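Local coordinates for protein uronate isomerase (Caulobacter crescentus, PDB 2Q01) that catalyses the interconversion of D-glucuronate with D-fructuronate and of D-galacturonate with D-tagaturonate in bacterial uronate metabolism, at residues V202-E206 against F287-M291; H309-R314 against S386-H390; P333-Y338 against F360-T366. All coordinates share one frame; numbering follows the deposited sequence.

Contact 1. Residues V202-E206 against F287-M291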
loop_
_atom_site.group_PDB
_atom_site.type_symbol
_atom_site.label_atom_id
_atom_site.label_comp_id
_atom_site.label_asym_id
_atom_site.label_seq_id
_atom_site.Cartn_x
_atom_site.Cartn_y
_atom_site.Cartn_z
ATOM N N VAL B 202 -32.705 -0.978 -8.330
ATOM C CA VAL B 202 -33.893 -1.364 -7.554
ATOM C C VAL B 202 -33.518 -1.855 -6.156
ATOM O O VAL B 202 -34.343 -2.417 -5.432
ATOM C CB VAL B 202 -34.793 -2.407 -8.295
ATOM C CG1 VAL B 202 -35.326 -1.832 -9.592
ATOM C CG2 VAL B 202 -34.050 -3.701 -8.566
ATOM N N ILE B 203 -32.262 -1.629 -5.784
ATOM C CA ILE B 203 -31.744 -2.026 -4.473
ATOM C C ILE B 203 -31.276 -0.799 -3.684
ATOM O O ILE B 203 -31.522 -0.702 -2.481
ATOM C CB ILE B 203 -30.623 -3.099 -4.597
ATOM C CG1 ILE B 203 -31.215 -4.403 -5.153
ATOM C CG2 ILE B 203 -29.910 -3.318 -3.249
ATOM C CD1 ILE B 203 -30.320 -5.625 -5.066
ATOM N N ASP B 204 -30.625 0.140 -4.370
ATOM C CA ASP B 204 -30.190 1.382 -3.737
ATOM C C ASP B 204 -31.324 2.396 -3.732
ATOM O O ASP B 204 -31.696 2.923 -4.782
ATOM C CB ASP B 204 -28.960 1.957 -4.446
ATOM C CG ASP B 204 -28.228 3.007 -3.614
ATOM O OD1 ASP B 204 -27.179 3.507 -4.078
ATOM O OD2 ASP B 204 -28.689 3.338 -2.500
ATOM N N PHE B 205 -31.868 2.661 -2.545
ATOM C CA PHE B 205 -32.902 3.685 -2.365
ATOM C C PHE B 205 -32.337 5.119 -2.385
ATOM O O PHE B 205 -33.088 6.084 -2.546
ATOM C CB PHE B 205 -33.696 3.437 -1.077
ATOM C CG PHE B 205 -34.789 2.406 -1.214
ATOM C CD1 PHE B 205 -34.553 1.076 -0.890
ATOM C CD2 PHE B 205 -36.059 2.770 -1.644
ATOM C CE1 PHE B 205 -35.563 0.117 -1.000
ATOM C CE2 PHE B 205 -37.074 1.818 -1.764
ATOM C CZ PHE B 205 -36.824 0.486 -1.432
ATOM N N GLU B 206 -31.020 5.254 -2.226
ATOM C CA GLU B 206 -30.345 6.552 -2.333
ATOM C C GLU B 206 -30.000 6.916 -3.780
ATOM O O GLU B 206 -29.520 8.021 -4.047
ATOM C CB GLU B 206 -29.082 6.588 -1.467
ATOM C CG GLU B 206 -29.346 6.774 0.023
ATOM C CD GLU B 206 -28.081 6.678 0.857
ATOM O OE1 GLU B 206 -27.443 5.597 0.864
ATOM O OE2 GLU B 206 -27.730 7.685 1.511
ATOM N N PHE B 287 -30.202 -2.221 3.798
ATOM C CA PHE B 287 -30.963 -2.920 2.768
ATOM C C PHE B 287 -30.059 -3.420 1.654
ATOM O O PHE B 287 -30.200 -4.558 1.228
ATOM C CB PHE B 287 -32.088 -2.050 2.212
ATOM C CG PHE B 287 -33.008 -2.776 1.262
ATOM C CD1 PHE B 287 -33.896 -3.747 1.731
ATOM C CD2 PHE B 287 -32.995 -2.479 -0.102
ATOM C CE1 PHE B 287 -34.752 -4.413 0.853
ATOM C CE2 PHE B 287 -33.840 -3.136 -0.984
ATOM C CZ PHE B 287 -34.726 -4.104 -0.509
ATOM N N ARG B 288 -29.123 -2.580 1.211
ATOM C CA ARG B 288 -28.099 -2.986 0.238
ATOM C C ARG B 288 -27.247 -4.157 0.748
ATOM O O ARG B 288 -26.934 -5.077 -0.005
ATOM C CB ARG B 288 -27.207 -1.803 -0.118
ATOM C CG ARG B 288 -27.867 -0.778 -1.020
ATOM C CD ARG B 288 -26.865 0.246 -1.523
ATOM N NE ARG B 288 -26.043 0.802 -0.449
ATOM C CZ ARG B 288 -26.223 1.996 0.112
ATOM N NH1 ARG B 288 -25.405 2.406 1.075
ATOM N NH2 ARG B 288 -27.204 2.789 -0.288
ATOM N N ALA B 289 -26.896 -4.111 2.031
ATOM C CA ALA B 289 -26.258 -5.220 2.732
ATOM C C ALA B 289 -27.122 -6.486 2.782
ATOM O O ALA B 289 -26.636 -7.577 2.500
ATOM C CB ALA B 289 -25.862 -4.790 4.147
ATOM N N GLN B 290 -28.395 -6.338 3.147
ATOM C CA GLN B 290 -29.305 -7.484 3.233
ATOM C C GLN B 290 -29.557 -8.107 1.869
ATOM O O GLN B 290 -29.633 -9.325 1.744
ATOM C CB GLN B 290 -30.633 -7.094 3.899
ATOM C CG GLN B 290 -31.679 -8.223 3.950
ATOM C CD GLN B 290 -31.163 -9.477 4.640
ATOM O OE1 GLN B 290 -30.445 -9.403 5.639
ATOM N NE2 GLN B 290 -31.534 -10.637 4.111
ATOM N N MET B 291 -29.655 -7.260 0.847
ATOM C CA MET B 291 -29.857 -7.721 -0.523
ATOM C C MET B 291 -28.668 -8.468 -1.123
ATOM O O MET B 291 -28.859 -9.307 -1.994
ATOM C CB MET B 291 -30.278 -6.568 -1.434
ATOM C CG MET B 291 -31.714 -6.090 -1.213
ATOM S SD MET B 291 -32.963 -7.401 -1.157
ATOM C CE MET B 291 -32.908 -7.960 -2.846
#

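Contact 2. Residues H309-R314 against S386-H390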
loop_
_atom_site.group_PDB
_atom_site.type_symbol
_atom_site.label_atom_id
_atom_site.label_comp_id
_atom_site.label_asym_id
_atom_site.label_seq_id
_atom_site.Cartn_x
_atom_site.Cartn_y
_atom_site.Cartn_z
ATOM N N HIS B 309 -18.570 -5.487 -6.730
ATOM C CA HIS B 309 -17.742 -4.348 -7.133
ATOM C C HIS B 309 -17.940 -3.158 -6.180
ATOM O O HIS B 309 -18.612 -2.188 -6.543
ATOM C CB HIS B 309 -18.156 -3.890 -8.534
ATOM C CG HIS B 309 -17.571 -4.699 -9.646
ATOM N ND1 HIS B 309 -18.279 -5.685 -10.298
ATOM C CD2 HIS B 309 -16.357 -4.652 -10.242
ATOM C CE1 HIS B 309 -17.522 -6.219 -11.240
ATOM N NE2 HIS B 309 -16.350 -5.609 -11.227
ATOM N N PRO B 310 -17.368 -3.211 -4.961
ATOM C CA PRO B 310 -17.680 -2.122 -4.048
ATOM C C PRO B 310 -16.653 -0.981 -4.013
ATOM O O PRO B 310 -15.536 -1.120 -4.525
ATOM C CB PRO B 310 -17.702 -2.829 -2.693
ATOM C CG PRO B 310 -16.687 -3.949 -2.845
ATOM C CD PRO B 310 -16.483 -4.201 -4.320
ATOM N N GLY B 311 -17.054 0.140 -3.413
ATOM C CA GLY B 311 -16.108 1.149 -2.952
ATOM C C GLY B 311 -15.914 2.356 -3.837
ATOM O O GLY B 311 -14.887 3.035 -3.746
ATOM N N SER B 312 -16.894 2.635 -4.687
ATOM C CA SER B 312 -16.833 3.810 -5.539
ATOM C C SER B 312 -17.716 4.942 -5.006
ATOM O O SER B 312 -18.914 4.757 -4.792
ATOM C CB SER B 312 -17.220 3.443 -6.971
ATOM O OG SER B 312 -17.064 4.552 -7.831
ATOM N N HIS B 313 -17.097 6.098 -4.774
ATOM C CA HIS B 313 -17.806 7.337 -4.472
ATOM C C HIS B 313 -18.287 7.912 -5.790
ATOM O O HIS B 313 -17.573 8.684 -6.431
ATOM C CB HIS B 313 -16.862 8.335 -3.810
ATOM C CG HIS B 313 -17.551 9.484 -3.146
ATOM N ND1 HIS B 313 -18.281 10.420 -3.844
ATOM C CD2 HIS B 313 -17.597 9.862 -1.848
ATOM C CE1 HIS B 313 -18.767 11.313 -3.003
ATOM N NE2 HIS B 313 -18.361 11.001 -1.784
ATOM N N ARG B 314 -19.495 7.538 -6.189
ATOM C CA ARG B 314 -20.024 7.949 -7.480
ATOM C C ARG B 314 -20.485 9.393 -7.456
ATOM O O ARG B 314 -20.944 9.884 -6.423
ATOM C CB ARG B 314 -21.145 7.008 -7.937
ATOM C CG ARG B 314 -20.672 5.567 -8.077
ATOM C CD ARG B 314 -21.645 4.684 -8.830
ATOM N NE ARG B 314 -21.252 3.276 -8.744
ATOM C CZ ARG B 314 -20.389 2.674 -9.562
ATOM N NH1 ARG B 314 -19.812 3.346 -10.552
ATOM N NH2 ARG B 314 -20.101 1.389 -9.388
ATOM N N SER B 386 -7.555 -6.726 -11.112
ATOM C CA SER B 386 -7.476 -5.317 -10.772
ATOM C C SER B 386 -8.427 -4.516 -11.661
ATOM O O SER B 386 -8.511 -4.743 -12.870
ATOM C CB SER B 386 -6.041 -4.813 -10.871
ATOM O OG SER B 386 -5.464 -5.176 -12.109
ATOM N N TRP B 387 -9.157 -3.598 -11.038
ATOM C CA TRP B 387 -10.328 -3.001 -11.652
ATOM C C TRP B 387 -10.169 -1.482 -11.822
ATOM O O TRP B 387 -9.526 -0.818 -11.002
ATOM C CB TRP B 387 -11.566 -3.410 -10.821
ATOM C CG TRP B 387 -12.864 -2.683 -11.079
ATOM C CD1 TRP B 387 -13.413 -2.366 -12.290
ATOM C CD2 TRP B 387 -13.796 -2.225 -10.088
ATOM N NE1 TRP B 387 -14.603 -1.707 -12.114
ATOM C CE2 TRP B 387 -14.868 -1.612 -10.772
ATOM C CE3 TRP B 387 -13.827 -2.272 -8.686
ATOM C CZ2 TRP B 387 -15.960 -1.044 -10.103
ATOM C CZ3 TRP B 387 -14.910 -1.699 -8.020
ATOM C CH2 TRP B 387 -15.956 -1.089 -8.732
ATOM N N TRP B 388 -10.709 -0.973 -12.931
ATOM C CA TRP B 388 -10.867 0.463 -13.202
ATOM C C TRP B 388 -9.543 1.201 -13.381
ATOM O O TRP B 388 -8.917 1.124 -14.438
ATOM C CB TRP B 388 -11.704 1.125 -12.104
ATOM C CG TRP B 388 -12.509 2.312 -12.516
ATOM C CD1 TRP B 388 -12.157 3.295 -13.401
ATOM C CD2 TRP B 388 -13.801 2.665 -12.019
ATOM N NE1 TRP B 388 -13.162 4.225 -13.499
ATOM C CE2 TRP B 388 -14.181 3.865 -12.657
ATOM C CE3 TRP B 388 -14.677 2.080 -11.096
ATOM C CZ2 TRP B 388 -15.406 4.489 -12.404
ATOM C CZ3 TRP B 388 -15.891 2.699 -10.845
ATOM C CH2 TRP B 388 -16.245 3.893 -11.498
ATOM N N PHE B 389 -9.136 1.920 -12.339
ATOM C CA PHE B 389 -7.901 2.696 -12.343
ATOM C C PHE B 389 -6.680 1.789 -12.228
ATOM O O PHE B 389 -5.574 2.169 -12.622
ATOM C CB PHE B 389 -7.903 3.706 -11.189
ATOM C CG PHE B 389 -9.064 4.660 -11.218
ATOM C CD1 PHE B 389 -10.187 4.444 -10.421
ATOM C CD2 PHE B 389 -9.040 5.773 -12.050
ATOM C CE1 PHE B 389 -11.259 5.322 -10.459
ATOM C CE2 PHE B 389 -10.108 6.661 -12.089
ATOM C CZ PHE B 389 -11.217 6.439 -11.292
ATOM N N HIS B 390 -6.897 0.594 -11.676
ATOM C CA HIS B 390 -5.834 -0.382 -11.460
ATOM C C HIS B 390 -5.790 -1.428 -12.572
ATOM O O HIS B 390 -4.977 -2.343 -12.547
ATOM C CB HIS B 390 -5.993 -1.035 -10.091
ATOM C CG HIS B 390 -6.340 -0.070 -9.000
ATOM N ND1 HIS B 390 -5.497 0.946 -8.607
ATOM C CD2 HIS B 390 -7.442 0.035 -8.220
ATOM C CE1 HIS B 390 -6.064 1.636 -7.633
ATOM N NE2 HIS B 390 -7.244 1.102 -7.378
#

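Contact 3. Residues P333-Y338 against F360-T366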
loop_
_atom_site.group_PDB
_atom_site.type_symbol
_atom_site.label_atom_id
_atom_site.label_comp_id
_atom_site.label_asym_id
_atom_site.label_seq_id
_atom_site.Cartn_x
_atom_site.Cartn_y
_atom_site.Cartn_z
ATOM N N PRO B 333 -12.487 6.293 -6.093
ATOM C CA PRO B 333 -12.423 5.186 -5.132
ATOM C C PRO B 333 -12.422 5.618 -3.671
ATOM O O PRO B 333 -11.951 6.705 -3.338
ATOM C CB PRO B 333 -11.083 4.523 -5.452
ATOM C CG PRO B 333 -10.800 4.892 -6.844
ATOM C CD PRO B 333 -11.322 6.281 -6.995
ATOM N N MET B 334 -12.956 4.747 -2.823
ATOM C CA MET B 334 -12.989 4.954 -1.378
ATOM C C MET B 334 -12.205 3.852 -0.691
ATOM O O MET B 334 -12.037 2.765 -1.254
ATOM C CB MET B 334 -14.425 4.896 -0.861
ATOM C CG MET B 334 -15.326 6.006 -1.327
ATOM S SD MET B 334 -16.934 5.933 -0.522
ATOM C CE MET B 334 -17.698 4.554 -1.361
ATOM N N ARG B 335 -11.744 4.138 0.525
ATOM C CA ARG B 335 -11.159 3.144 1.408
ATOM C C ARG B 335 -12.245 2.102 1.696
ATOM O O ARG B 335 -13.349 2.454 2.106
ATOM C CB ARG B 335 -10.678 3.843 2.681
ATOM C CG ARG B 335 -10.324 2.949 3.860
ATOM C CD ARG B 335 -9.685 3.772 4.974
ATOM N NE ARG B 335 -10.397 5.032 5.199
ATOM C CZ ARG B 335 -9.872 6.112 5.775
ATOM N NH1 ARG B 335 -8.613 6.114 6.199
ATOM N NH2 ARG B 335 -10.615 7.200 5.924
ATOM N N THR B 336 -11.935 0.831 1.438
ATOM C CA THR B 336 -12.923 -0.250 1.500
ATOM C C THR B 336 -12.543 -1.348 2.505
ATOM O O THR B 336 -11.365 -1.652 2.690
ATOM C CB THR B 336 -13.164 -0.846 0.092
ATOM O OG1 THR B 336 -13.315 0.225 -0.849
ATOM C CG2 THR B 336 -14.422 -1.711 0.046
ATOM N N GLU B 337 -13.556 -1.918 3.158
ATOM C CA GLU B 337 -13.387 -2.932 4.197
ATOM C C GLU B 337 -14.139 -4.204 3.797
ATOM O O GLU B 337 -15.253 -4.129 3.271
ATOM C CB GLU B 337 -13.932 -2.391 5.524
ATOM C CG GLU B 337 -13.231 -2.903 6.781
ATOM C CD GLU B 337 -13.681 -4.291 7.220
ATOM O OE1 GLU B 337 -12.837 -5.025 7.787
ATOM O OE2 GLU B 337 -14.867 -4.643 7.006
ATOM N N TYR B 338 -13.532 -5.364 4.052
ATOM C CA TYR B 338 -14.115 -6.654 3.659
ATOM C C TYR B 338 -14.307 -7.629 4.822
ATOM O O TYR B 338 -15.257 -8.412 4.818
ATOM C CB TYR B 338 -13.270 -7.328 2.559
ATOM C CG TYR B 338 -13.301 -6.600 1.232
ATOM C CD1 TYR B 338 -14.249 -6.921 0.261
ATOM C CD2 TYR B 338 -12.384 -5.587 0.952
ATOM C CE1 TYR B 338 -14.284 -6.246 -0.952
ATOM C CE2 TYR B 338 -12.415 -4.903 -0.247
ATOM C CZ TYR B 338 -13.360 -5.236 -1.194
ATOM O OH TYR B 338 -13.377 -4.546 -2.379
ATOM N N PHE B 360 -14.025 -7.880 -5.997
ATOM C CA PHE B 360 -13.227 -6.877 -6.679
ATOM C C PHE B 360 -12.925 -5.784 -5.677
ATOM O O PHE B 360 -13.558 -5.719 -4.627
ATOM C CB PHE B 360 -14.013 -6.286 -7.845
ATOM C CG PHE B 360 -14.085 -7.178 -9.043
ATOM C CD1 PHE B 360 -14.971 -8.246 -9.085
ATOM C CD2 PHE B 360 -13.273 -6.941 -10.143
ATOM C CE1 PHE B 360 -15.034 -9.070 -10.191
ATOM C CE2 PHE B 360 -13.343 -7.757 -11.258
ATOM C CZ PHE B 360 -14.225 -8.825 -11.281
ATOM N N THR B 361 -11.960 -4.928 -5.998
ATOM C CA THR B 361 -11.637 -3.798 -5.145
ATOM C C THR B 361 -11.138 -2.590 -5.945
ATOM O O THR B 361 -10.643 -2.725 -7.065
ATOM C CB THR B 361 -10.625 -4.186 -4.033
ATOM O OG1 THR B 361 -10.805 -3.331 -2.898
ATOM C CG2 THR B 361 -9.191 -4.095 -4.512
ATOM N N LEU B 362 -11.310 -1.412 -5.357
ATOM C CA LEU B 362 -10.740 -0.169 -5.851
ATOM C C LEU B 362 -9.649 0.267 -4.876
ATOM O O LEU B 362 -8.937 1.247 -5.099
ATOM C CB LEU B 362 -11.833 0.893 -5.940
ATOM C CG LEU B 362 -12.305 1.433 -7.293
ATOM C CD1 LEU B 362 -11.886 0.566 -8.448
ATOM C CD2 LEU B 362 -13.817 1.680 -7.298
ATOM N N ASP B 363 -9.527 -0.500 -3.799
ATOM C CA ASP B 363 -8.577 -0.243 -2.738
ATOM C C ASP B 363 -7.502 -1.335 -2.740
ATOM O O ASP B 363 -7.683 -2.394 -2.123
ATOM C CB ASP B 363 -9.326 -0.210 -1.399
ATOM C CG ASP B 363 -8.498 0.368 -0.270
ATOM O OD1 ASP B 363 -7.392 0.895 -0.520
ATOM O OD2 ASP B 363 -8.965 0.294 0.885
ATOM N N GLU B 364 -6.386 -1.055 -3.420
ATOM C CA GLU B 364 -5.254 -1.988 -3.584
ATOM C C GLU B 364 -4.637 -2.484 -2.283
ATOM O O GLU B 364 -3.964 -3.522 -2.260
ATOM C CB GLU B 364 -4.137 -1.344 -4.405
ATOM C CG GLU B 364 -4.426 -1.197 -5.878
ATOM C CD GLU B 364 -3.215 -0.703 -6.649
ATOM O OE1 GLU B 364 -2.680 -1.476 -7.473
ATOM O OE2 GLU B 364 -2.788 0.452 -6.421
ATOM N N THR B 365 -4.865 -1.737 -1.208
ATOM C CA THR B 365 -4.318 -2.058 0.110
ATOM C C THR B 365 -4.969 -3.291 0.751
ATOM O O THR B 365 -4.416 -3.876 1.685
ATOM C CB THR B 365 -4.405 -0.842 1.039
ATOM O OG1 THR B 365 -5.777 -0.527 1.301
ATOM C CG2 THR B 365 -3.744 0.359 0.372
ATOM N N THR B 366 -6.126 -3.684 0.224
ATOM C CA THR B 366 -6.872 -4.837 0.717
ATOM C C THR B 366 -6.444 -6.154 0.072
ATOM O O THR B 366 -6.924 -7.215 0.481
ATOM C CB THR B 366 -8.397 -4.671 0.504
ATOM O OG1 THR B 366 -8.680 -4.568 -0.895
ATOM C CG2 THR B 366 -8.924 -3.441 1.219
HETATM O O HOH W 1 -13.127 -1.006 -3.233
HETATM O O HOH W 2 -8.533 -0.301 3.270
#

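Contact 1. Residues V202-E206 against F287-M291
Asp204 and Glu206 share a salt-bridge network with Arg288, and beside it Phe205 packs on Phe287 and Ile203 on Met291; this half-apolar, half-charged contact seats the loop that follows strand 192-194 on helix 281-302. Across the contact a single nitrogen, Arg288 NH2, serves both carboxylates. It lies 2.7 Å from Asp204 OD2, approaching from above the carboxylate plane in a bent bond, and 3.0 Å from Glu206 OE1, where it meets the anti lone pair in a nearly straight bond (174°). The Glu206 carboxylate is almost coplanar with the guanidinium, whereas that of Asp204 is turned steeply against it. Asp204 OD2 also accepts from Glu206 N, on the face opposite to Arg288. Glu285 forms a salt bridge with Arg288 NH1.

On the apolar side, Phe205 turns its edge to the face of Phe287 in an offset T-shaped pair, Phe205 CE1 3.7 Å from Phe287 CE2, with the planes at 63°. Ile203 lays CG2 3.7 Å from Met291 CB, while its carbonyl O sits at the edge of the Phe287 ring. Helices 228-244 and 264-276 add Tyr231, Leu270 and Leu274 around this core. The bond from Glu206 N back to Asp204 OD2 closes an Asx turn at Asp204 within the loop.

Contact 2. Residues H309-R314 against S386-H390
The indole of Trp387 is covered on both faces: His309 CD2 stands 3.4 Å above one, over its centre, and Trp388 CE3 lies 3.3 Å from the opposite one, shifted toward the rim. At the indole edge, Pro310 O comes to 3.6 Å from Trp387 CZ3. His309 presents its own edge, so the pair is T-shaped, with planes at 66° and 4.5 Å between the imidazole centroid and that of the six-membered ring. With its CG beside the backbone N (chi1 -81°), His309 also brings CB against Trp387 CH2, while ND1, on the far side of the imidazole, is hydrogen-bonded to Asp251.

Trp388 takes a lesser share. Arg314, extended from CG to NE, sets NH1 at the edge of this second indole, 3.7 Å from Trp388 CH2, with the guanidinium tilted 26° from the indole plane. Ser312 OG approaches Trp388 CZ3 obliquely, and the model gives this buried hydroxyl no polar partner. Ser312 CB in turn underlies the centre of one guanidinium face of Arg314. One face of Trp388 is met by Phe389.

No hydrogen bond crosses between the two segments, which meet through ring packing and van der Waals contact. The 386-390 turn is braced internally, by Ser386 OG donating to His390 O (2.9 Å). Trp387 NE1 makes a weak bond to Asp418.

Both segments follow parallel strands, 305-308 and 381-383, at their C-terminal ends, the side of a TIM barrel where this superfamily usually has its active site. Phe360 and His41 stack on His309. The 386-390 turn leads into helix 393-407, whose Met396 and Phe399 touch Ser386, and strand 312-313 pairs antiparallel with strand 332-333.

Contact 3. Residues P333-Y338 against F360-T366
Tyr338 reaches the 360-366 segment with its hydroxyl and marks the tight end of this contact, while the Arg335 side chain, on the looser flank, is poorly ordered. Tyr338 OH donates to Phe360 O at 2.5 Å, in the carbonyl plane and on a lone pair, and accepts from Thr361 OG1 at 2.9 Å. The ring sits across Thr366, whose methyl CG2 also presses on Thr336 O (3.4 Å). A phenylalanine in place of Tyr338 would probably leave the Phe360 carbonyl and the Thr361 hydroxyl without their shared partner, and the ring tip held by packing alone.

Midway, Thr336 N points almost straight (173°) at Asp363 OD2, 3.1 Å away, meeting it on the anti side though tilted from the carboxylate plane. Asp363 CG lies anti to the backbone N (chi1 -166°), which carries the carboxylate across to the other segment. A water joins Thr336 OG1 to Leu362 N. Farther along, Pro333 CB packs on Leu362 CB at 3.7 Å.

Arg335 starts its side chain away from 360-366 and only brushes Asp363; a second water spans Thr336 O and Asp363 OD2 nearby. This side faces the other subunits: Arg369 of the second subunit forms a salt bridge with Asp363 OD1, and Thr365 meets Thr365 of both neighbouring chains.

Thr361 OG1 accepts from Asp363 N, 3.2 Å away, in an ST turn. It runs into the type I beta turn from Asp363 to Thr366, which leads the chain from strand 357-359 into helix 366-375, one of the strand-to-helix loops of this TIM-barrel enzyme.

From the N terminus, contact 1 comes first: it closes the long excursion from the loop after strand 192-194, through helices 210-221, 228-244 and 264-276 and strand 249-252, to helix 281-302. That helix leads into strand 305-308, after which contact 2 opens at 309-314 and closes at 386-390. Contact 3 is nested inside that loop, joining 333-338 to 360-366. Contacts 2 and 3 have centres about 8 Å apart and touch, through Gly311 O to Met334 N and His390 NE2 to Leu362 O. Together they tie the segments following barrel strands 305-308, 357-359 and 381-383 to the segment after strand 332-333, and both reach the second subunit. Contact 1 stands apart, about 18 Å between centres from contact 2.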